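Local coordinates for protein LacI family transcription regulator (Bifidobacterium animalis subsp. lactis, PDB 4O5A) that probably regulates transcription as a dimeric LacI-family factor, reading operator DNA with a helix-turn-helix domain and responding to an effector bound by its periplasmic-binding-protein-like part, at residues T181-L186 / S214-E219; Y207-A212 / I282-S287; A263-A268 / A293-T298; F288-A293 / I335-T340. All blocks are in the same frame, centred on the assembly; numbering follows the deposited sequence.

Overall arrangement
All four contacts belong to the subdomain built round the mixed sheet with strand 280-284 near its middle. Contacts 1 and 2, with centres about 12 Å apart, share helix 206-219, and Met182 CE of contact 1 lies 3.5 Å from Trp284 CD2 of contact 2. Contacts 3 and 4 are closer, about 8 Å between centres, share Ala293, and both reach the second subunit. A salt bridge joins contact 2 to contact 4, from Asp286 OD2 to Arg337 NH2 at 2.8 Å. Contact 2, the most central of the four, probably faces the cleft in which LacI-family relatives bind effectors; contact 1 lies about 22 Å from contact 3, centre to centre.

Contact 1: T181-L186 / S214-E219; sequences TMIRHL and SEITTE
Ile183 and Thr217 mark the closest backbone approach of two helical segments, 181-186 and 214-219, their CA atoms 7.4 Å apart. Such a spacing leaves room for a single layer of branched side chains, and three residues fill it. Ile183 enters with two of its methyls. Its CG2 meets Ile216 CG2 at 3.7 Å, while its CD1 rests 3.9 Å from Ile216 CB, so that the CG2 methyl of Ile216 sits against both branches of Ile183. The two isoleucines run obliquely across one another and have the same rotamer: in each, CG1 lies beside the backbone N (chi1 -63° in Ile183), which leaves CG2 beside the carbonyl carbon. Thr217 adds a lighter touch from the next position on its helix, its CG2 coming to 4.1 Å from Ile183 CD1. Its OG1 is engaged within its own helix, bonded to the carbonyl oxygen of Phe213, and so only the methyl serves the interface. The contact thus joins helix 175-188 to helix 206-219 by apolar packing. Met222 extends it beyond Ile183 and Thr217, Tyr224 of strand 223-224 lies against Thr217, and Met182 and Leu186 turn to strands 252-255 and 280-284 of the mixed sheet.

Contact 2: Y207-A212 / I282-S287; sequences YIRDAA and ISWGDS
Arg209 lays its guanidinium flat on the indole of Trp284, a cation-pi stack whose planes differ by only 7°. Its CZ stands 3.7 Å from the centroid of the six-membered ring and 12° off the ring normal, so the charge lies over the face. The aliphatic part follows the same surface: CD is 3.5 Å from Trp284 CH2, and NH1 is 3.6 Å from Trp284 CD2, over the ring face. An extended chain from CG to NE carries the group from helix 206-219 across a backbone gap of 11.3 Å, measured between the CA atoms of Arg209 and Trp284. In the next shell, Asp175 holds Arg209 NE in a salt bridge and thereby helps fix the rotation of the guanidinium, while Asp256 forms a long, weak ion pair with NH1. Met182 packs on the opposite face of the indole. Were Trp284 an alanine, the guanidinium would probably lose its aromatic platform, turn more easily about its salt bridge, and leave a gap beside Met182. Past the ring, the chain leaves the strand through Gly285, whose backbone angles would press a beta carbon against the carbonyl oxygen of Trp284; Ser283 OG donates to Gly285 O at 2.7 Å in the carbonyl plane. An arginine and an aromatic residue facing the cleft are consistent with the effector site of LacI-family regulators. Strand 280-284 itself runs between strands 252-255 and 298-301, with helix 175-188 lying against Trp284 through Ser179 and Met182.

Contact 3: A263-A268 / A293-T298; sequences AGESVA and AHPPIT
Glu265 OE1 accepts the backbone N-H of His294 at 3.3 Å, a long and bent bond with an angle of 136° at the hydrogen. The approach is from above the carboxylate, 37° out of its plane. This links helix 258-271 of the periplasmic-binding-protein-like fold to the loop between helix 288-292 and strand 298-301, a loop shaped by a cis peptide bond before Pro295. The glutamate side chain extends straight from the helix, CG anti to the backbone N (chi1 -174°), and its acid end is set into the curve of that loop. Two backbone oxygens lie against it: CD lies 3.2 Å from His294 O, and OE2 is 2.6 Å from Pro295 O. With two carbonyl oxygens this close in a buried place, the acid would probably lose its proton less readily than in water. Apolar atoms complete the enclosure. Ala293 CB touches OE1 at 3.5 Å, and the Pro295 ring lies against OE2 through its CD and CG. Near the end of the loop, Ile297 packs on Ile281 of strand 280-284. The same helix also faces the second subunit, where Ser266 OG is hydrogen-bonded to Ala292 O of that subunit, placing the contact at the dimer interface. Close to the carboxylate, Glu265 OE2 meets Pro295 CD at 3.1 Å and Ile297 CG1 at 3.6 Å.

Contact 4: F288-A293 / I335-T340; sequences FMNVAA and IERAST
Val291 and Asn290 meet the guanidinium of Arg337 with carbon atoms alone. Val291 brings its CG2 methyl over one face of the planar group, 3.6 Å from NH2 and 3.8 Å from CZ. Asn290 approaches obliquely, its CB standing 3.5 Å from Arg337 NH1. The opposite face is covered by the CG2 methyl of Ile335, at the end of strand 333-335, so the cation is layered between two branched side chains, each set toward the rim. Conformation explains how this comes about. Arg337 starts with CG beside the backbone N (chi1 -58°), runs extended from CG to NE, and then turns its guanidinium across the chain (chi4 99°), presenting a flat face to the short, weakly bonded helix 288-292. In Val291, CG1 is anti to the backbone N (chi1 172°), which places CG2 as the branch that reaches the arginine. The polar end of Arg337 is held elsewhere: NH2 forms a salt bridge with Asp286 OD2, and NH1 donates to the carbonyl oxygen of Ile297. Asn290 likewise spends its amide on Asp286, ND2 bonding to OD1, so one carboxylate orients both neighbours. With a leucine at Arg337, Asp286 is likely to be left without this counter-charge and Ile297 O without this donor. The chemistry is therefore divided: methyls and a methylene cover the guanidinium, while its N-H groups point to Asp286 and Ile297, an arrangement that ties the loop after strand 333-335 to the chain before and after helix 288-292 through one charged group.

Contact 1: T181-L186 / S214-E219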
# COMPACT_ATOMS: atom_id res chain seq x y z
N THR A 181 -21.27 -4.81 13.89
CA THR A 181 -21.06 -3.40 14.16
C THR A 181 -21.50 -2.55 12.96
O THR A 181 -22.16 -1.52 13.13
CB THR A 181 -19.59 -3.11 14.51
OG1 THR A 181 -19.24 -3.81 15.71
CG2 THR A 181 -19.38 -1.62 14.72
N MSE A 182 -21.15 -3.00 11.75
CA MSE A 182 -21.51 -2.27 10.54
C MSE A 182 -23.01 -2.31 10.29
O MSE A 182 -23.63 -1.30 9.96
CB MSE A 182 -20.76 -2.84 9.34
CG MSE A 182 -19.29 -2.45 9.35
SE MSE A 182 -18.43 -3.12 7.74
CE MSE A 182 -18.32 -4.97 8.22
N ILE A 183 -23.60 -3.49 10.45
CA ILE A 183 -25.03 -3.62 10.17
C ILE A 183 -25.85 -2.85 11.20
O ILE A 183 -26.84 -2.22 10.85
CB ILE A 183 -25.45 -5.11 10.13
CG1 ILE A 183 -24.71 -5.81 8.99
CG2 ILE A 183 -26.95 -5.25 9.97
CD1 ILE A 183 -24.74 -7.31 9.10
N ARG A 184 -25.45 -2.88 12.46
CA ARG A 184 -26.20 -2.13 13.47
C ARG A 184 -26.15 -0.62 13.20
O ARG A 184 -27.11 0.08 13.46
CB ARG A 184 -25.70 -2.44 14.89
CG ARG A 184 -26.04 -3.84 15.37
CD ARG A 184 -25.78 -3.97 16.88
NE ARG A 184 -24.36 -3.83 17.17
CZ ARG A 184 -23.48 -4.83 17.08
NH1 ARG A 184 -23.89 -6.04 16.74
NH2 ARG A 184 -22.19 -4.61 17.34
N HIS A 185 -25.02 -0.14 12.68
CA HIS A 185 -24.85 1.27 12.31
C HIS A 185 -25.86 1.62 11.21
O HIS A 185 -26.52 2.66 11.27
CB HIS A 185 -23.41 1.51 11.84
CG HIS A 185 -23.12 2.90 11.35
ND1 HIS A 185 -23.07 3.99 12.20
CD2 HIS A 185 -22.80 3.37 10.12
CE1 HIS A 185 -22.76 5.08 11.50
NE2 HIS A 185 -22.58 4.72 10.24
N LEU A 186 -26.00 0.74 10.23
CA LEU A 186 -26.97 0.97 9.16
C LEU A 186 -28.40 0.87 9.68
O LEU A 186 -29.26 1.65 9.29
CB LEU A 186 -26.73 0.01 7.98
CG LEU A 186 -25.36 0.17 7.30
CD1 LEU A 186 -25.21 -0.87 6.22
CD2 LEU A 186 -25.21 1.57 6.71
N SER A 214 -25.93 -12.72 6.65
CA SER A 214 -27.23 -13.34 6.46
C SER A 214 -28.00 -13.44 7.77
O SER A 214 -29.18 -13.12 7.82
CB SER A 214 -27.10 -14.72 5.81
OG SER A 214 -26.55 -14.59 4.51
N GLU A 215 -27.34 -13.88 8.84
CA GLU A 215 -28.05 -14.06 10.10
C GLU A 215 -28.53 -12.74 10.69
O GLU A 215 -29.69 -12.62 11.11
CB GLU A 215 -27.18 -14.78 11.13
CG GLU A 215 -27.85 -14.85 12.50
CD GLU A 215 -26.93 -15.38 13.58
OE1 GLU A 215 -26.21 -14.57 14.21
OE2 GLU A 215 -26.93 -16.61 13.81
N ILE A 216 -27.63 -11.76 10.74
CA ILE A 216 -27.95 -10.49 11.38
C ILE A 216 -29.01 -9.73 10.59
O ILE A 216 -29.98 -9.25 11.17
CB ILE A 216 -26.70 -9.63 11.55
CG1 ILE A 216 -25.72 -10.32 12.50
CG2 ILE A 216 -27.06 -8.25 12.08
CD1 ILE A 216 -24.36 -9.69 12.51
N THR A 217 -28.84 -9.64 9.28
CA THR A 217 -29.84 -8.95 8.45
C THR A 217 -31.22 -9.60 8.54
O THR A 217 -32.22 -8.90 8.71
CB THR A 217 -29.38 -8.77 6.96
OG1 THR A 217 -29.13 -10.05 6.37
CG2 THR A 217 -28.13 -7.91 6.86
N THR A 218 -31.27 -10.93 8.43
CA THR A 218 -32.54 -11.65 8.54
C THR A 218 -33.18 -11.36 9.89
O THR A 218 -34.39 -11.13 9.98
CB THR A 218 -32.35 -13.19 8.42
OG1 THR A 218 -31.95 -13.52 7.09
CG2 THR A 218 -33.65 -13.93 8.77
N GLU A 219 -32.37 -11.38 10.94
CA GLU A 219 -32.92 -11.21 12.28
C GLU A 219 -33.35 -9.78 12.56
O GLU A 219 -34.13 -9.53 13.46
CB GLU A 219 -31.94 -11.73 13.34
CG GLU A 219 -31.93 -13.25 13.43
CD GLU A 219 -31.04 -13.80 14.54
OE1 GLU A 219 -30.60 -13.03 15.42
OE2 GLU A 219 -30.80 -15.03 14.54

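Contact 2: Y207-A212 / I282-S287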
# COMPACT_ATOMS: atom_id res chain seq x y z
N TYR A 207 -17.09 -17.32 3.80
CA TYR A 207 -18.25 -17.99 4.39
C TYR A 207 -18.58 -17.52 5.80
O TYR A 207 -19.74 -17.57 6.22
CB TYR A 207 -18.05 -19.50 4.34
CG TYR A 207 -17.99 -20.02 2.93
CD1 TYR A 207 -18.62 -19.33 1.90
CD2 TYR A 207 -17.29 -21.18 2.61
CE1 TYR A 207 -18.56 -19.79 0.60
CE2 TYR A 207 -17.24 -21.64 1.31
CZ TYR A 207 -17.88 -20.94 0.32
OH TYR A 207 -17.84 -21.37 -0.98
N ILE A 208 -17.57 -17.06 6.53
CA ILE A 208 -17.77 -16.49 7.86
C ILE A 208 -18.54 -15.18 7.72
O ILE A 208 -19.52 -14.94 8.44
CB ILE A 208 -16.42 -16.16 8.54
CG1 ILE A 208 -15.61 -17.43 8.79
CG2 ILE A 208 -16.66 -15.37 9.84
CD1 ILE A 208 -16.24 -18.40 9.76
N ARG A 209 -18.10 -14.35 6.79
CA ARG A 209 -18.73 -13.06 6.57
C ARG A 209 -20.15 -13.21 6.06
O ARG A 209 -21.05 -12.51 6.52
CB ARG A 209 -17.91 -12.20 5.62
CG ARG A 209 -16.55 -11.84 6.20
CD ARG A 209 -15.74 -10.96 5.26
NE ARG A 209 -14.50 -10.53 5.90
CZ ARG A 209 -13.76 -9.52 5.47
NH1 ARG A 209 -14.13 -8.83 4.40
NH2 ARG A 209 -12.65 -9.19 6.12
N ASP A 210 -20.35 -14.11 5.10
CA ASP A 210 -21.68 -14.29 4.52
C ASP A 210 -22.65 -14.82 5.56
O ASP A 210 -23.80 -14.37 5.62
CB ASP A 210 -21.64 -15.23 3.30
CG ASP A 210 -23.03 -15.51 2.75
OD1 ASP A 210 -23.67 -14.57 2.23
OD2 ASP A 210 -23.49 -16.67 2.83
N ALA A 211 -22.20 -15.76 6.39
CA ALA A 211 -23.07 -16.31 7.42
C ALA A 211 -23.49 -15.23 8.43
O ALA A 211 -24.65 -15.16 8.83
CB ALA A 211 -22.40 -17.48 8.13
N ALA A 212 -22.53 -14.40 8.83
CA ALA A 212 -22.82 -13.31 9.75
C ALA A 212 -23.79 -12.29 9.15
O ALA A 212 -24.76 -11.90 9.80
CB ALA A 212 -21.52 -12.63 10.20
N ILE A 282 -20.06 2.11 3.15
CA ILE A 282 -19.08 1.75 4.17
C ILE A 282 -17.95 0.94 3.51
O ILE A 282 -18.20 0.08 2.66
CB ILE A 282 -19.72 0.91 5.29
CG1 ILE A 282 -20.76 1.74 6.03
CG2 ILE A 282 -18.66 0.40 6.29
CD1 ILE A 282 -21.54 0.94 7.06
N SER A 283 -16.71 1.24 3.90
CA SER A 283 -15.55 0.47 3.48
C SER A 283 -15.15 -0.47 4.60
O SER A 283 -14.99 -0.03 5.73
CB SER A 283 -14.36 1.40 3.24
OG SER A 283 -13.19 0.65 2.94
N TRP A 284 -14.96 -1.75 4.28
CA TRP A 284 -14.42 -2.72 5.23
C TRP A 284 -12.92 -2.62 5.07
O TRP A 284 -12.36 -3.15 4.11
CB TRP A 284 -14.89 -4.14 4.87
CG TRP A 284 -14.88 -5.11 6.02
CD1 TRP A 284 -14.03 -5.11 7.08
CD2 TRP A 284 -15.78 -6.21 6.22
NE1 TRP A 284 -14.34 -6.16 7.93
CE2 TRP A 284 -15.41 -6.83 7.43
CE3 TRP A 284 -16.87 -6.70 5.50
CZ2 TRP A 284 -16.10 -7.95 7.92
CZ3 TRP A 284 -17.54 -7.82 5.99
CH2 TRP A 284 -17.16 -8.42 7.19
N GLY A 285 -12.26 -1.94 5.99
CA GLY A 285 -10.85 -1.64 5.85
C GLY A 285 -10.70 -0.14 5.69
O GLY A 285 -11.50 0.49 5.01
N ASP A 286 -9.70 0.44 6.35
CA ASP A 286 -9.57 1.90 6.29
C ASP A 286 -8.21 2.31 5.76
O ASP A 286 -7.24 1.56 5.84
CB ASP A 286 -9.81 2.50 7.68
CG ASP A 286 -10.08 4.00 7.62
OD1 ASP A 286 -10.54 4.50 6.57
OD2 ASP A 286 -9.84 4.69 8.64
N SER A 287 -8.14 3.50 5.18
CA SER A 287 -6.88 4.04 4.71
C SER A 287 -7.10 5.52 4.47
O SER A 287 -8.22 5.99 4.57
CB SER A 287 -6.42 3.37 3.42
OG SER A 287 -7.22 3.78 2.33

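Contact 3: A263-A268 / A293-T298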
# COMPACT_ATOMS: atom_id res chain seq x y z
N ALA A 263 -14.60 3.61 -5.78
CA ALA A 263 -15.08 3.42 -7.16
C ALA A 263 -16.61 3.44 -7.19
O ALA A 263 -17.22 4.02 -8.10
CB ALA A 263 -14.55 2.10 -7.73
N GLY A 264 -17.21 2.82 -6.19
CA GLY A 264 -18.66 2.81 -6.03
C GLY A 264 -19.24 4.18 -5.73
O GLY A 264 -20.28 4.56 -6.27
N GLU A 265 -18.57 4.93 -4.87
CA GLU A 265 -19.01 6.30 -4.60
C GLU A 265 -18.97 7.15 -5.88
O GLU A 265 -19.87 7.94 -6.14
CB GLU A 265 -18.13 6.93 -3.52
CG GLU A 265 -18.57 8.30 -3.04
CD GLU A 265 -17.57 8.88 -2.06
OE1 GLU A 265 -16.42 9.12 -2.49
OE2 GLU A 265 -17.91 9.07 -0.88
N SER A 266 -17.92 6.98 -6.67
CA SER A 266 -17.80 7.71 -7.93
C SER A 266 -18.90 7.31 -8.91
O SER A 266 -19.47 8.16 -9.60
CB SER A 266 -16.41 7.53 -8.55
OG SER A 266 -15.41 8.01 -7.65
N VAL A 267 -19.22 6.02 -8.96
CA VAL A 267 -20.33 5.54 -9.79
C VAL A 267 -21.64 6.20 -9.38
O VAL A 267 -22.40 6.67 -10.22
CB VAL A 267 -20.49 3.99 -9.72
CG1 VAL A 267 -21.90 3.56 -10.17
CG2 VAL A 267 -19.44 3.32 -10.60
N ALA A 268 -21.91 6.23 -8.08
CA ALA A 268 -23.14 6.85 -7.59
C ALA A 268 -23.19 8.33 -8.00
O ALA A 268 -24.22 8.81 -8.48
CB ALA A 268 -23.25 6.70 -6.08
N ALA A 293 -11.82 11.08 0.20
CA ALA A 293 -12.93 10.87 -0.75
C ALA A 293 -13.99 11.97 -0.68
O ALA A 293 -13.93 12.85 0.18
CB ALA A 293 -13.58 9.52 -0.49
N HIS A 294 -14.96 11.90 -1.59
CA HIS A 294 -15.99 12.94 -1.71
C HIS A 294 -17.41 12.36 -1.70
O HIS A 294 -17.94 12.01 -2.74
CB HIS A 294 -15.78 13.71 -3.03
CG HIS A 294 -16.77 14.80 -3.25
ND1 HIS A 294 -17.02 15.78 -2.31
CD2 HIS A 294 -17.55 15.10 -4.32
CE1 HIS A 294 -17.93 16.62 -2.78
NE2 HIS A 294 -18.27 16.22 -4.00
N PRO A 295 -18.03 12.25 -0.52
CA PRO A 295 -17.57 12.65 0.82
C PRO A 295 -16.67 11.58 1.45
O PRO A 295 -16.59 10.44 0.95
CB PRO A 295 -18.87 12.76 1.60
CG PRO A 295 -19.74 11.69 0.99
CD PRO A 295 -19.43 11.78 -0.48
N PRO A 296 -15.99 11.94 2.53
CA PRO A 296 -15.18 10.93 3.23
C PRO A 296 -16.00 9.70 3.64
O PRO A 296 -17.17 9.79 4.03
CB PRO A 296 -14.66 11.69 4.45
CG PRO A 296 -14.62 13.13 3.99
CD PRO A 296 -15.85 13.28 3.13
N ILE A 297 -15.36 8.54 3.54
CA ILE A 297 -16.05 7.26 3.60
C ILE A 297 -15.91 6.59 4.98
O ILE A 297 -14.80 6.36 5.48
CB ILE A 297 -15.55 6.32 2.49
CG1 ILE A 297 -15.83 6.94 1.10
CG2 ILE A 297 -16.20 4.94 2.59
CD1 ILE A 297 -15.28 6.11 -0.07
N THR A 298 -17.07 6.27 5.56
CA THR A 298 -17.16 5.55 6.84
C THR A 298 -16.49 4.19 6.68
O THR A 298 -16.71 3.49 5.69
CB THR A 298 -18.63 5.35 7.19
OG1 THR A 298 -19.19 6.62 7.54
CG2 THR A 298 -18.78 4.38 8.35

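Contact 4: F288-A293 / I335-T340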
# COMPACT_ATOMS: atom_id res chain seq x y z
N PHE A 288 -6.02 6.22 4.14
CA PHE A 288 -6.07 7.65 3.82
C PHE A 288 -7.03 7.93 2.67
O PHE A 288 -7.56 9.04 2.55
CB PHE A 288 -4.69 8.15 3.46
CG PHE A 288 -3.87 8.60 4.64
CD1 PHE A 288 -4.48 9.02 5.82
CD2 PHE A 288 -2.48 8.59 4.57
CE1 PHE A 288 -3.71 9.44 6.90
CE2 PHE A 288 -1.71 9.01 5.65
CZ PHE A 288 -2.33 9.43 6.82
N MSE A 289 -7.25 6.94 1.82
CA MSE A 289 -8.13 7.09 0.67
C MSE A 289 -9.55 7.45 1.12
O MSE A 289 -10.22 8.28 0.50
CB MSE A 289 -8.15 5.76 -0.09
CG MSE A 289 -8.87 5.77 -1.39
SE MSE A 289 -8.92 3.92 -2.04
CE MSE A 289 -7.08 3.40 -1.69
N ASN A 290 -10.00 6.82 2.19
CA ASN A 290 -11.33 7.09 2.73
C ASN A 290 -11.48 8.51 3.27
O ASN A 290 -12.57 9.09 3.19
CB ASN A 290 -11.70 6.05 3.79
CG ASN A 290 -11.99 4.69 3.19
OD1 ASN A 290 -12.44 4.58 2.04
ND2 ASN A 290 -11.70 3.64 3.95
N VAL A 291 -10.39 9.06 3.80
CA VAL A 291 -10.39 10.40 4.36
C VAL A 291 -10.44 11.43 3.24
O VAL A 291 -10.99 12.53 3.40
CB VAL A 291 -9.14 10.60 5.22
CG1 VAL A 291 -8.99 12.04 5.68
CG2 VAL A 291 -9.21 9.67 6.45
N ALA A 292 -9.88 11.07 2.09
CA ALA A 292 -9.71 11.99 0.97
C ALA A 292 -10.88 11.99 0.01
O ALA A 292 -10.90 12.80 -0.92
CB ALA A 292 -8.42 11.65 0.18
N ALA A 293 -11.82 11.08 0.20
CA ALA A 293 -12.93 10.87 -0.75
C ALA A 293 -13.99 11.97 -0.68
O ALA A 293 -13.93 12.85 0.18
CB ALA A 293 -13.58 9.52 -0.49
N ILE A 335 -15.11 3.82 12.16
CA ILE A 335 -14.89 5.25 12.10
C ILE A 335 -15.97 5.89 11.25
O ILE A 335 -15.99 5.74 10.03
CB ILE A 335 -13.52 5.57 11.50
CG1 ILE A 335 -12.43 4.87 12.32
CG2 ILE A 335 -13.30 7.08 11.46
CD1 ILE A 335 -11.04 5.03 11.75
N GLU A 336 -16.86 6.61 11.91
CA GLU A 336 -18.01 7.22 11.24
C GLU A 336 -17.61 8.49 10.51
O GLU A 336 -17.05 9.42 11.10
CB GLU A 336 -19.12 7.54 12.24
CG GLU A 336 -19.76 6.31 12.85
CD GLU A 336 -20.78 6.67 13.93
OE1 GLU A 336 -21.62 7.56 13.69
OE2 GLU A 336 -20.73 6.05 15.01
N ARG A 337 -17.89 8.51 9.21
CA ARG A 337 -17.58 9.67 8.38
C ARG A 337 -18.85 10.11 7.65
O ARG A 337 -19.95 9.66 7.95
CB ARG A 337 -16.41 9.36 7.42
CG ARG A 337 -15.12 8.94 8.15
CD ARG A 337 -13.86 9.11 7.30
NE ARG A 337 -12.64 8.73 8.04
CZ ARG A 337 -12.02 7.55 7.94
NH1 ARG A 337 -12.50 6.61 7.14
NH2 ARG A 337 -10.91 7.32 8.66
N ALA A 338 -18.68 10.97 6.66
CA ALA A 338 -19.81 11.61 6.02
C ALA A 338 -20.63 10.71 5.11
O ALA A 338 -21.77 11.05 4.77
CB ALA A 338 -19.35 12.85 5.27
N SER A 339 -20.09 9.55 4.73
CA SER A 339 -20.75 8.71 3.74
C SER A 339 -21.88 7.81 4.28
O SER A 339 -22.49 7.06 3.51
CB SER A 339 -19.73 7.84 2.98
OG SER A 339 -19.26 6.80 3.83
N THR A 340 -22.15 7.84 5.58
CA THR A 340 -23.33 7.13 6.11
C THR A 340 -24.24 8.13 6.78
O THR A 340 -23.77 9.04 7.47
CB THR A 340 -22.97 5.98 7.10
OG1 THR A 340 -22.05 6.46 8.08
CG2 THR A 340 -22.33 4.82 6.35